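Long-range contacts in uncharacterized protein (Ruminococcus gnavus, PDB 4QAN), which is of unknown function but can bind magnesium and has a cystatin-like fold, as a divergent member of the NTF2-like superfamily: residues M71-L76 and A280-K285; L275-A280 and N291-K296; N60-A65 and K285-L290; E66-M71 and E175-E180; S91-K96 and Y263-K268. All coordinates share one frame; numbering follows the deposited sequence.

Overall arrangement
Contact 5 lies deepest, about 3 Å from the centre of the chain, where helices 87-108 and 254-275 cross; the other four have their centres about 16 to 21 Å out and are partly buried. Contacts 2 and 3 share helix 287-296, contacts 3 and 4 share helix 61-67, and contact 1 joins the loops adjoining these elements. Contacts 1, 3 and 5 link the region before the antiparallel sheet with the region before the mixed sheet, whereas both segments of contact 2 come from the latter. Chemistry follows place: a short salt bridge in contact 5, a weak one in contact 3, backbone carbonyls in contacts 1 and 2, and close carboxylates sharing an arginine in contact 4.

Contact 1: M71-L76 and A280-K285; sequences MQLIDL and ARLYGK
A280 O accepts from two donors, the backbone L73 N and water 1. L73 N lies 3.3 Å from A280 O, a length that makes this bond weak although it is nearly straight (N-H...O 170°). Water 1 donates to the same A280 O at 3.0 Å and accepts from I74 N, so the 3-10 segment 73-75 is tied to the 280-285 loop both directly and through one solvent molecule. Leucines supply the apolar part. With CG of L73 anti to the backbone N (chi1 -173°), its CD2 branch comes to 3.8 Å from A280 CB. L282 contributes most to the apolar contact: its CD1 meets L76 CD1 at 3.7 Å, the two side chains crossing at a slant, and its CG rests 3.7 Å from M71 O. Q72 and R281 run alongside each other. Q72 OE1 stands over the centre of one guanidinium face, 3.7 Å above the plane of R281, and the amide is turned 80° against that plane; R281 NH1 bonds instead to D279 O. Three helices pack against the pair of loops: L73, A280 and L282 all touch L293 of helix 287-296, L73 also reaches Y272 of helix 254-275, and L282 meets A65 of helix 61-67.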
# COMPACT_ATOMS: atom_id res chain seq x y z
N MSE A 71 9.39 -3.47 13.45
CA MSE A 71 8.92 -2.67 12.32
C MSE A 71 9.19 -1.24 12.71
O MSE A 71 8.99 -0.87 13.87
CB MSE A 71 7.40 -2.88 12.16
CG MSE A 71 6.85 -3.23 10.78
SE MSE A 71 7.57 -4.93 10.10
CE MSE A 71 7.72 -4.33 8.23
N GLN A 72 9.67 -0.43 11.79
CA GLN A 72 9.59 1.01 12.01
C GLN A 72 8.34 1.51 11.32
O GLN A 72 7.85 0.88 10.39
CB GLN A 72 10.87 1.76 11.61
CG GLN A 72 11.24 1.75 10.15
CD GLN A 72 12.51 2.53 9.88
OE1 GLN A 72 13.24 2.89 10.82
NE2 GLN A 72 12.79 2.80 8.61
N LEU A 73 7.82 2.62 11.82
CA LEU A 73 6.49 3.12 11.47
C LEU A 73 6.31 3.37 9.97
O LEU A 73 5.30 2.97 9.41
CB LEU A 73 6.19 4.38 12.28
CG LEU A 73 4.78 4.94 12.17
CD1 LEU A 73 3.77 3.95 12.72
CD2 LEU A 73 4.67 6.26 12.90
N ILE A 74 7.29 4.00 9.30
CA ILE A 74 7.18 4.24 7.85
C ILE A 74 7.14 2.97 7.01
O ILE A 74 6.83 3.05 5.83
CB ILE A 74 8.29 5.13 7.25
CG1 ILE A 74 9.68 4.67 7.71
CG2 ILE A 74 8.05 6.60 7.53
CD1 ILE A 74 10.75 4.99 6.69
N ASP A 75 7.46 1.81 7.60
CA ASP A 75 7.35 0.53 6.88
C ASP A 75 5.98 -0.13 7.03
O ASP A 75 5.72 -1.16 6.40
CB ASP A 75 8.46 -0.44 7.31
CG ASP A 75 9.86 0.07 6.94
OD1 ASP A 75 9.99 0.85 5.98
OD2 ASP A 75 10.83 -0.32 7.61
N LEU A 76 5.09 0.45 7.83
CA LEU A 76 3.72 -0.04 7.94
C LEU A 76 2.74 0.90 7.21
O LEU A 76 2.94 2.12 7.24
CB LEU A 76 3.31 -0.17 9.41
CG LEU A 76 3.92 -1.36 10.17
CD1 LEU A 76 3.56 -1.32 11.65
CD2 LEU A 76 3.51 -2.69 9.57
N ALA A 280 9.69 7.51 13.93
CA ALA A 280 9.13 6.81 15.09
C ALA A 280 9.43 5.30 15.05
O ALA A 280 9.35 4.66 13.99
CB ALA A 280 7.62 7.03 15.15
N ARG A 281 9.77 4.76 16.21
CA ARG A 281 9.98 3.31 16.40
C ARG A 281 8.84 2.70 17.22
O ARG A 281 8.25 3.37 18.06
CB ARG A 281 11.30 3.06 17.11
CG ARG A 281 12.46 2.80 16.18
CD ARG A 281 12.81 4.01 15.34
NE ARG A 281 14.06 3.80 14.63
CZ ARG A 281 14.60 4.66 13.77
NH1 ARG A 281 13.99 5.82 13.50
NH2 ARG A 281 15.74 4.37 13.17
N LEU A 282 8.54 1.42 16.98
CA LEU A 282 7.48 0.73 17.72
C LEU A 282 7.98 -0.12 18.89
O LEU A 282 7.18 -0.64 19.66
CB LEU A 282 6.67 -0.16 16.79
CG LEU A 282 6.06 0.54 15.58
CD1 LEU A 282 5.33 -0.48 14.73
CD2 LEU A 282 5.12 1.66 16.00
N TYR A 283 9.30 -0.27 19.03
CA TYR A 283 9.82 -1.14 20.09
C TYR A 283 9.87 -0.43 21.43
O TYR A 283 10.02 0.80 21.49
CB TYR A 283 11.20 -1.72 19.75
CG TYR A 283 12.32 -0.73 19.48
CD1 TYR A 283 12.89 0.03 20.51
CD2 TYR A 283 12.84 -0.59 18.20
CE1 TYR A 283 13.94 0.91 20.26
CE2 TYR A 283 13.89 0.29 17.95
CZ TYR A 283 14.44 1.03 18.98
OH TYR A 283 15.48 1.90 18.73
N GLY A 284 9.75 -1.22 22.49
CA GLY A 284 9.88 -0.72 23.86
C GLY A 284 8.93 0.42 24.15
O GLY A 284 9.32 1.41 24.78
N LYS A 285 7.70 0.29 23.68
CA LYS A 285 6.66 1.27 23.93
C LYS A 285 5.48 0.59 24.60
O LYS A 285 5.01 -0.45 24.14
CB LYS A 285 6.23 1.92 22.62
CG LYS A 285 7.09 3.10 22.20
CD LYS A 285 6.32 3.98 21.22
CE LYS A 285 7.02 5.31 20.98
NZ LYS A 285 8.25 5.13 20.16
O HOH W 1 9.52 5.14 11.03

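Contact 2: L275-A280 and N291-K296; sequences LGTEDA and NKLRGK
K296 crosses to the turn after helix 254-275, and its ammonium marks the polar side of this contact, while L293, T277 and A280 form the apolar side. K296 NZ donates to L275 O at 3.1 Å, lying in the carbonyl plane with a C=O...N angle of 146°. A second, weak bond runs from K296 NZ to G276 O at 3.4 Å. Bends at the end of the lysine chain turn NZ back toward these two carbonyls. Solvent enters on this side: water 2 donates to L275 O at 2.9 Å and to K296 O at 2.6 Å, giving L275 O two donors. The apolar side is the more enclosed, holding the two buried residues, T277 and L293. The side chains of T277 and K296 run antiparallel past one another, T277 CG2 lying 3.7 Å from K296 CE. One branch of L293 touches two residues, its CD1 being 4.0 Å from A280 CB and equally far from T277 CG2. The other branch of T277, its hydroxyl OG1, is held by Y272 O. G276, at positive phi (77°), is the C-prime residue of a Schellman motif, in which T277 N also returns to Y272 O and G276 N to the carbonyl three residues back. The arrangement is a Schellman-capped helix end whose L275 and G276 carbonyls are met by a lysine from the next helix.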
# COMPACT_ATOMS: atom_id res chain seq x y z
N LEU A 275 4.13 15.69 10.38
CA LEU A 275 3.59 15.27 11.66
C LEU A 275 4.65 15.03 12.73
O LEU A 275 4.31 14.86 13.90
CB LEU A 275 2.78 13.99 11.48
CG LEU A 275 1.51 14.13 10.65
CD1 LEU A 275 0.99 12.77 10.20
CD2 LEU A 275 0.45 14.87 11.45
N GLY A 276 5.92 14.98 12.34
CA GLY A 276 7.00 14.67 13.29
C GLY A 276 7.13 13.20 13.67
O GLY A 276 7.63 12.87 14.72
N THR A 277 6.73 12.29 12.79
CA THR A 277 6.68 10.88 13.12
C THR A 277 7.43 9.99 12.16
O THR A 277 7.36 8.77 12.28
CB THR A 277 5.24 10.37 13.07
OG1 THR A 277 4.69 10.66 11.78
CG2 THR A 277 4.40 11.01 14.15
N GLU A 278 8.15 10.57 11.20
CA GLU A 278 8.81 9.77 10.15
C GLU A 278 9.86 8.81 10.73
O GLU A 278 10.07 7.72 10.20
CB GLU A 278 9.43 10.65 9.05
CG GLU A 278 10.80 11.27 9.37
CD GLU A 278 10.76 12.38 10.41
OE1 GLU A 278 9.67 12.81 10.83
OE2 GLU A 278 11.85 12.86 10.79
N ASP A 279 10.49 9.22 11.83
CA ASP A 279 11.51 8.40 12.51
C ASP A 279 11.00 7.63 13.76
O ASP A 279 11.80 7.11 14.53
CB ASP A 279 12.71 9.28 12.88
CG ASP A 279 12.33 10.47 13.76
OD1 ASP A 279 11.12 10.79 13.86
OD2 ASP A 279 13.25 11.10 14.32
N ALA A 280 9.69 7.51 13.93
CA ALA A 280 9.13 6.81 15.09
C ALA A 280 9.43 5.30 15.05
O ALA A 280 9.35 4.66 13.99
CB ALA A 280 7.62 7.03 15.15
N ASN A 291 -0.56 4.63 22.03
CA ASN A 291 -1.73 5.48 21.86
C ASN A 291 -1.35 6.94 21.61
O ASN A 291 -1.95 7.58 20.75
CB ASN A 291 -2.69 5.35 23.05
CG ASN A 291 -3.71 4.24 22.84
OD1 ASN A 291 -4.27 4.10 21.74
ND2 ASN A 291 -3.94 3.46 23.87
N LYS A 292 -0.35 7.46 22.31
CA LYS A 292 0.11 8.82 22.03
C LYS A 292 0.58 8.94 20.58
O LYS A 292 0.24 9.90 19.88
CB LYS A 292 1.23 9.27 22.98
CG LYS A 292 0.73 9.91 24.28
CD LYS A 292 0.04 8.88 25.19
CE LYS A 292 -0.59 9.50 26.43
NZ LYS A 292 0.42 9.96 27.41
N LEU A 293 1.33 7.94 20.11
CA LEU A 293 1.85 7.98 18.74
C LEU A 293 0.69 7.92 17.75
O LEU A 293 0.68 8.64 16.77
CB LEU A 293 2.85 6.84 18.51
CG LEU A 293 3.30 6.60 17.06
CD1 LEU A 293 3.97 7.84 16.51
CD2 LEU A 293 4.22 5.39 16.96
N ARG A 294 -0.28 7.06 18.02
CA ARG A 294 -1.53 7.02 17.25
C ARG A 294 -2.13 8.43 17.13
O ARG A 294 -2.46 8.88 16.04
CB ARG A 294 -2.52 6.06 17.93
CG ARG A 294 -3.47 5.36 16.98
CD ARG A 294 -4.32 4.32 17.72
NE ARG A 294 -5.51 4.91 18.33
CZ ARG A 294 -6.38 4.23 19.07
NH1 ARG A 294 -6.21 2.94 19.32
NH2 ARG A 294 -7.44 4.86 19.58
N GLY A 295 -2.22 9.14 18.25
CA GLY A 295 -2.86 10.45 18.29
C GLY A 295 -2.11 11.47 17.46
O GLY A 295 -2.69 12.35 16.85
N LYS A 296 -0.79 11.29 17.43
CA LYS A 296 0.13 12.16 16.72
C LYS A 296 0.07 11.98 15.19
O LYS A 296 0.56 12.83 14.43
CB LYS A 296 1.52 11.86 17.26
CG LYS A 296 2.62 12.86 16.97
CD LYS A 296 3.77 12.61 17.94
CE LYS A 296 5.13 12.84 17.30
NZ LYS A 296 5.25 14.21 16.74
O HOH W 2 1.54 15.27 14.61

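Contact 3: N60-A65 and K285-L290; sequences NFVKTA and KSEEQL
The F61 ring meets L290 O obliquely, with CE1 3.8 Å from that oxygen, and the F61 side chain touches R294, D82 and L297. The E287 side chain crosses that of V62 at about a right angle, its carboxylate OE2 lying 3.6 Å from V62 CG1. The motif is a pairing of two N-capped first helical turns, those of helices 61-67 and 287-296. On the second helix S286 and Q289 form a capping box: Q289 N donates to S286 OG at 3.3 Å, the capping bond. S286 N answers at 2.9 Å to Q289 OE1, from above the amide plane (63° out of it), and S286 OG donates to the same oxygen in that plane, on a lone pair. On the first helix N60 is the N-cap, its OD1 accepting from K63 N at 3.1 Å, while N60 O takes both the backbone N and the hydroxyl of T64. The charged link across the helices is weak: K63 NZ stands 3.5 Å from E287 OE2, a stretched salt bridge, and the lysine has another long, weak ion pair with E66. E287 gets there with CG anti to the backbone N (chi1 179°) and the rest of its chain extended toward K63. L290 is buried between the helices, its CB 4.1 Å from V62 CG2 and its CD2 branch meeting A65 CB at the same distance.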
# COMPACT_ATOMS: atom_id res chain seq x y z
N ASN A 60 -6.14 -3.07 14.17
CA ASN A 60 -5.85 -2.48 15.47
C ASN A 60 -4.40 -2.04 15.53
O ASN A 60 -3.49 -2.88 15.63
CB ASN A 60 -6.14 -3.49 16.58
CG ASN A 60 -6.01 -2.91 17.98
OD1 ASN A 60 -5.17 -2.04 18.26
ND2 ASN A 60 -6.82 -3.42 18.89
N PHE A 61 -4.19 -0.73 15.48
CA PHE A 61 -2.87 -0.12 15.46
C PHE A 61 -2.01 -0.61 16.62
O PHE A 61 -0.92 -1.14 16.41
CB PHE A 61 -3.02 1.40 15.50
CG PHE A 61 -1.73 2.15 15.46
CD1 PHE A 61 -1.00 2.39 16.63
CD2 PHE A 61 -1.23 2.64 14.27
CE1 PHE A 61 0.19 3.08 16.60
CE2 PHE A 61 -0.03 3.33 14.23
CZ PHE A 61 0.68 3.55 15.40
N VAL A 62 -2.52 -0.42 17.84
CA VAL A 62 -1.77 -0.75 19.06
C VAL A 62 -1.38 -2.22 19.09
O VAL A 62 -0.20 -2.55 19.28
CB VAL A 62 -2.58 -0.41 20.34
CG1 VAL A 62 -1.99 -1.09 21.57
CG2 VAL A 62 -2.61 1.10 20.56
N LYS A 63 -2.35 -3.10 18.92
CA LYS A 63 -2.08 -4.54 19.00
C LYS A 63 -1.11 -5.01 17.92
O LYS A 63 -0.19 -5.77 18.19
CB LYS A 63 -3.39 -5.35 18.91
CG LYS A 63 -4.34 -5.12 20.08
CD LYS A 63 -3.80 -5.69 21.39
CE LYS A 63 -4.36 -4.95 22.60
NZ LYS A 63 -3.52 -5.11 23.82
N THR A 64 -1.32 -4.54 16.70
CA THR A 64 -0.46 -4.90 15.58
C THR A 64 0.98 -4.44 15.84
O THR A 64 1.93 -5.17 15.55
CB THR A 64 -1.00 -4.31 14.26
OG1 THR A 64 -2.29 -4.86 14.00
CG2 THR A 64 -0.10 -4.65 13.12
N ALA A 65 1.14 -3.26 16.41
CA ALA A 65 2.48 -2.75 16.70
C ALA A 65 3.19 -3.60 17.76
O ALA A 65 4.40 -3.82 17.70
CB ALA A 65 2.41 -1.29 17.15
N LYS A 285 7.70 0.29 23.68
CA LYS A 285 6.66 1.27 23.93
C LYS A 285 5.48 0.59 24.60
O LYS A 285 5.01 -0.45 24.14
CB LYS A 285 6.23 1.92 22.62
CG LYS A 285 7.09 3.10 22.20
CD LYS A 285 6.32 3.98 21.22
CE LYS A 285 7.02 5.31 20.98
NZ LYS A 285 8.25 5.13 20.16
N SER A 286 5.00 1.18 25.69
CA SER A 286 3.79 0.71 26.37
C SER A 286 2.56 1.02 25.52
O SER A 286 2.63 1.79 24.55
CB SER A 286 3.63 1.38 27.73
OG SER A 286 3.29 2.75 27.61
N GLU A 287 1.44 0.40 25.90
CA GLU A 287 0.16 0.59 25.23
C GLU A 287 -0.22 2.05 25.24
O GLU A 287 -0.82 2.56 24.29
CB GLU A 287 -0.92 -0.23 25.92
CG GLU A 287 -2.32 -0.10 25.34
CD GLU A 287 -3.14 -1.37 25.53
OE1 GLU A 287 -3.02 -2.01 26.60
OE2 GLU A 287 -3.90 -1.74 24.60
N GLU A 288 0.17 2.74 26.31
CA GLU A 288 -0.12 4.16 26.45
C GLU A 288 0.67 4.98 25.45
O GLU A 288 0.13 5.84 24.77
CB GLU A 288 0.21 4.61 27.87
CG GLU A 288 -0.30 6.00 28.22
CD GLU A 288 0.75 6.82 28.93
OE1 GLU A 288 1.69 7.29 28.24
OE2 GLU A 288 0.66 6.98 30.17
N GLN A 289 1.97 4.70 25.35
CA GLN A 289 2.86 5.45 24.45
C GLN A 289 2.52 5.22 22.99
O GLN A 289 2.67 6.12 22.16
CB GLN A 289 4.32 5.07 24.66
CG GLN A 289 4.86 5.33 26.04
CD GLN A 289 6.10 4.51 26.30
OE1 GLN A 289 6.06 3.50 27.00
NE2 GLN A 289 7.22 4.92 25.71
N LEU A 290 2.09 4.00 22.68
CA LEU A 290 1.58 3.68 21.36
C LEU A 290 0.32 4.48 21.05
O LEU A 290 0.16 4.99 19.94
CB LEU A 290 1.32 2.18 21.22
CG LEU A 290 2.57 1.29 21.16
CD1 LEU A 290 2.17 -0.17 21.18
CD2 LEU A 290 3.41 1.59 19.92

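Contact 4: E66-M71 and E175-E180; sequences EELPGM and EGLLYE
L68, where the chain leaves helix 61-67 (phi -125°), begins a type I turn closed by M71 N to L68 O, and it packs against a second type I turn, L177 to E180, closed by E180 N to L177 O. The contact is therefore turn against turn: a helix exit meets the loop between strands 167-172 and 187-188. L68 fills the junction. Its CD2 comes within 3.4 Å of E180 CG, a tight fit, and its CD1 lies 3.9 Å from L177 CD1 and near the plane of the Y179 ring, at the edge. L177 CD1 also touches E67 CG at 3.7 Å. E67 OE2 and E180 OE2 stand only 3.3 Å apart, two acceptors whose like charges are probably offset in part by R128, which forms salt bridges to both oxygens through NH2. E180 OE2 additionally receives L177 N at 3.1 Å, in a nearly straight bond (177°) from above the carboxylate plane. With an alanine at E180, the L177 amide would probably lose its side-chain acceptor, R128 would keep only E67 of this pair, and L68 CD2 would lack its packing against CG. At the far end, the methyl CE of selenomethionine M71 lies 3.4 Å from Y179 O.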
# COMPACT_ATOMS: atom_id res chain seq x y z
N GLU A 66 2.42 -4.08 18.74
CA GLU A 66 2.97 -4.96 19.77
C GLU A 66 3.45 -6.30 19.18
O GLU A 66 4.48 -6.83 19.59
CB GLU A 66 1.94 -5.15 20.90
CG GLU A 66 1.72 -3.86 21.69
CD GLU A 66 0.65 -3.95 22.76
OE1 GLU A 66 -0.32 -4.71 22.58
OE2 GLU A 66 0.78 -3.25 23.78
N GLU A 67 2.72 -6.82 18.20
CA GLU A 67 3.12 -8.02 17.48
C GLU A 67 4.36 -7.83 16.56
O GLU A 67 5.08 -8.80 16.30
CB GLU A 67 1.92 -8.54 16.67
CG GLU A 67 2.21 -9.61 15.62
CD GLU A 67 2.65 -10.95 16.20
OE1 GLU A 67 2.55 -11.15 17.44
OE2 GLU A 67 3.07 -11.82 15.40
N LEU A 68 4.61 -6.61 16.09
CA LEU A 68 5.72 -6.36 15.16
C LEU A 68 6.68 -5.27 15.64
O LEU A 68 6.89 -4.27 14.95
CB LEU A 68 5.16 -5.97 13.79
CG LEU A 68 4.03 -6.83 13.23
CD1 LEU A 68 3.42 -6.16 12.00
CD2 LEU A 68 4.52 -8.22 12.89
N PRO A 69 7.31 -5.47 16.81
CA PRO A 69 8.06 -4.38 17.47
C PRO A 69 9.29 -3.88 16.71
O PRO A 69 9.72 -2.74 16.92
CB PRO A 69 8.46 -5.01 18.81
CG PRO A 69 8.55 -6.47 18.52
CD PRO A 69 7.45 -6.75 17.52
N GLY A 70 9.86 -4.72 15.85
CA GLY A 70 11.02 -4.37 15.02
C GLY A 70 10.68 -3.60 13.75
O GLY A 70 11.58 -3.15 13.05
N MSE A 71 9.39 -3.47 13.45
CA MSE A 71 8.92 -2.67 12.32
C MSE A 71 9.19 -1.24 12.71
O MSE A 71 8.99 -0.87 13.87
CB MSE A 71 7.40 -2.88 12.16
CG MSE A 71 6.85 -3.23 10.78
SE MSE A 71 7.57 -4.93 10.10
CE MSE A 71 7.72 -4.33 8.23
N GLU A 175 2.32 -17.39 6.39
CA GLU A 175 2.00 -17.51 7.81
C GLU A 175 2.12 -16.18 8.54
O GLU A 175 3.01 -15.39 8.25
CB GLU A 175 2.98 -18.50 8.43
CG GLU A 175 2.47 -19.25 9.64
CD GLU A 175 3.45 -20.33 10.05
OE1 GLU A 175 4.61 -19.98 10.35
OE2 GLU A 175 3.07 -21.53 10.04
N GLY A 176 1.23 -15.93 9.49
CA GLY A 176 1.28 -14.72 10.31
C GLY A 176 0.61 -13.52 9.66
O GLY A 176 -0.31 -13.67 8.84
N LEU A 177 1.08 -12.34 10.02
CA LEU A 177 0.56 -11.10 9.50
C LEU A 177 1.20 -10.77 8.17
O LEU A 177 2.39 -11.05 7.95
CB LEU A 177 0.82 -9.94 10.47
CG LEU A 177 0.10 -9.91 11.82
CD1 LEU A 177 0.44 -8.61 12.55
CD2 LEU A 177 -1.41 -10.05 11.69
N LEU A 178 0.42 -10.13 7.30
CA LEU A 178 0.90 -9.60 6.03
C LEU A 178 2.23 -8.83 6.15
O LEU A 178 3.07 -8.91 5.25
CB LEU A 178 -0.16 -8.69 5.41
CG LEU A 178 0.13 -8.09 4.04
CD1 LEU A 178 0.30 -9.17 2.99
CD2 LEU A 178 -0.98 -7.11 3.64
N TYR A 179 2.44 -8.11 7.24
CA TYR A 179 3.60 -7.22 7.31
C TYR A 179 4.83 -7.86 7.92
O TYR A 179 5.86 -7.19 8.05
CB TYR A 179 3.24 -5.93 8.06
CG TYR A 179 1.83 -5.46 7.80
CD1 TYR A 179 1.47 -4.94 6.57
CD2 TYR A 179 0.87 -5.57 8.77
CE1 TYR A 179 0.17 -4.53 6.33
CE2 TYR A 179 -0.43 -5.17 8.55
CZ TYR A 179 -0.77 -4.65 7.33
OH TYR A 179 -2.07 -4.27 7.15
N GLU A 180 4.76 -9.13 8.30
CA GLU A 180 5.94 -9.79 8.84
C GLU A 180 6.96 -10.03 7.74
O GLU A 180 6.59 -10.25 6.58
CB GLU A 180 5.58 -11.09 9.54
CG GLU A 180 4.80 -10.90 10.82
CD GLU A 180 4.47 -12.20 11.50
OE1 GLU A 180 5.31 -13.13 11.43
OE2 GLU A 180 3.37 -12.30 12.10

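Contact 5: S91-K96 and Y263-K268; sequences SAEMTK and YAKELK
E93 and K268 form the first shell: K268 NZ donates to E93 OE2 at 2.8 Å on the syn lone pair, the side of the other carboxylate oxygen, making a short salt bridge between side chains that cross at about a right angle. The other oxygen, E93 OE1, lies against the aliphatic stem of K265, 3.6 Å from its CG. Beside them the helices meet through small residues, A92 CB being 4.0 Å from A264 CB, with E93 CG 4.1 Å from the same methyl. These contacts span helices 87-108 and 254-275, whose axes over the two short segments approach to 9.1 Å at a crossing angle of -137°. Outward, the bend of K268 at chi3 (68°) brings its ammonium also to the backbone oxygens of I74 and L76, while the extended K265 forms a salt bridge from NZ to D75 OD1; the two lysines thus tie the loop after helix 61-67 to this crossing. A leucine in place of E93 would probably leave K268 without this carboxylate as counter-charge, its ammonium relying on the I74 and L76 carbonyls. Gripped by one carboxylate and two carbonyl oxygens in a buried setting, the K268 ammonium is likely to stay protonated.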
# COMPACT_ATOMS: atom_id res chain seq x y z
N SER A 91 -4.75 1.45 1.15
CA SER A 91 -5.17 0.53 0.08
C SER A 91 -4.05 0.28 -0.91
O SER A 91 -3.78 -0.87 -1.25
CB SER A 91 -6.39 1.05 -0.67
OG SER A 91 -6.58 0.32 -1.88
N ALA A 92 -3.39 1.34 -1.35
CA ALA A 92 -2.33 1.21 -2.34
C ALA A 92 -1.12 0.47 -1.82
O ALA A 92 -0.56 -0.35 -2.54
CB ALA A 92 -1.94 2.57 -2.88
N GLU A 93 -0.70 0.73 -0.58
CA GLU A 93 0.43 -0.02 -0.05
C GLU A 93 0.08 -1.48 0.15
O GLU A 93 0.87 -2.35 -0.17
CB GLU A 93 0.96 0.59 1.24
CG GLU A 93 1.74 1.87 1.03
CD GLU A 93 2.73 2.11 2.14
OE1 GLU A 93 3.72 1.35 2.18
OE2 GLU A 93 2.53 3.03 2.97
N MSE A 94 -1.11 -1.75 0.67
CA MSE A 94 -1.52 -3.12 0.93
C MSE A 94 -1.57 -3.89 -0.36
O MSE A 94 -1.07 -5.00 -0.43
CB MSE A 94 -2.88 -3.14 1.62
CG MSE A 94 -2.73 -2.72 3.08
SE MSE A 94 -4.43 -3.09 3.98
CE MSE A 94 -4.02 -5.00 4.25
N THR A 95 -2.15 -3.27 -1.39
CA THR A 95 -2.23 -3.86 -2.72
C THR A 95 -0.83 -4.24 -3.25
O THR A 95 -0.62 -5.36 -3.70
CB THR A 95 -2.98 -2.91 -3.69
OG1 THR A 95 -4.26 -2.61 -3.15
CG2 THR A 95 -3.18 -3.53 -5.06
N LYS A 96 0.15 -3.35 -3.11
CA LYS A 96 1.53 -3.71 -3.47
C LYS A 96 2.05 -4.92 -2.68
O LYS A 96 2.64 -5.83 -3.26
CB LYS A 96 2.45 -2.52 -3.25
CG LYS A 96 3.95 -2.80 -3.44
CD LYS A 96 4.70 -1.62 -2.90
CE LYS A 96 6.12 -1.56 -3.42
NZ LYS A 96 7.00 -2.57 -2.77
N TYR A 263 4.75 5.03 -4.41
CA TYR A 263 4.56 6.47 -4.32
C TYR A 263 3.72 6.80 -3.09
O TYR A 263 3.99 7.77 -2.39
CB TYR A 263 3.97 7.07 -5.60
CG TYR A 263 3.98 8.59 -5.59
CD1 TYR A 263 5.16 9.30 -5.81
CD2 TYR A 263 2.81 9.31 -5.34
CE1 TYR A 263 5.18 10.68 -5.78
CE2 TYR A 263 2.81 10.70 -5.33
CZ TYR A 263 4.00 11.38 -5.54
OH TYR A 263 4.02 12.76 -5.55
N ALA A 264 2.71 5.97 -2.82
CA ALA A 264 1.92 6.09 -1.62
C ALA A 264 2.80 6.09 -0.36
O ALA A 264 2.56 6.86 0.58
CB ALA A 264 0.89 4.98 -1.54
N LYS A 265 3.77 5.19 -0.35
CA LYS A 265 4.72 5.13 0.73
C LYS A 265 5.51 6.41 0.87
O LYS A 265 5.72 6.86 2.00
CB LYS A 265 5.67 3.96 0.55
CG LYS A 265 6.46 3.70 1.81
CD LYS A 265 7.35 2.49 1.72
CE LYS A 265 8.07 2.32 3.05
NZ LYS A 265 9.03 1.22 2.98
N GLU A 266 5.98 6.98 -0.26
CA GLU A 266 6.75 8.25 -0.26
C GLU A 266 5.90 9.41 0.23
O GLU A 266 6.39 10.31 0.93
CB GLU A 266 7.22 8.67 -1.67
CG GLU A 266 8.32 7.87 -2.35
CD GLU A 266 8.59 8.35 -3.81
OE1 GLU A 266 8.94 9.55 -4.08
OE2 GLU A 266 8.45 7.49 -4.72
N LEU A 267 4.64 9.41 -0.19
CA LEU A 267 3.69 10.44 0.20
C LEU A 267 3.43 10.36 1.70
O LEU A 267 3.65 11.33 2.44
CB LEU A 267 2.40 10.29 -0.62
CG LEU A 267 1.17 11.16 -0.29
CD1 LEU A 267 1.55 12.59 0.04
CD2 LEU A 267 0.16 11.13 -1.43
N LYS A 268 3.03 9.18 2.17
CA LYS A 268 2.92 8.89 3.60
C LYS A 268 4.12 9.37 4.39
O LYS A 268 4.01 9.98 5.46
CB LYS A 268 2.78 7.38 3.83
CG LYS A 268 2.62 7.00 5.30
CD LYS A 268 2.70 5.51 5.53
CE LYS A 268 4.09 4.97 5.27
NZ LYS A 268 4.07 3.49 5.24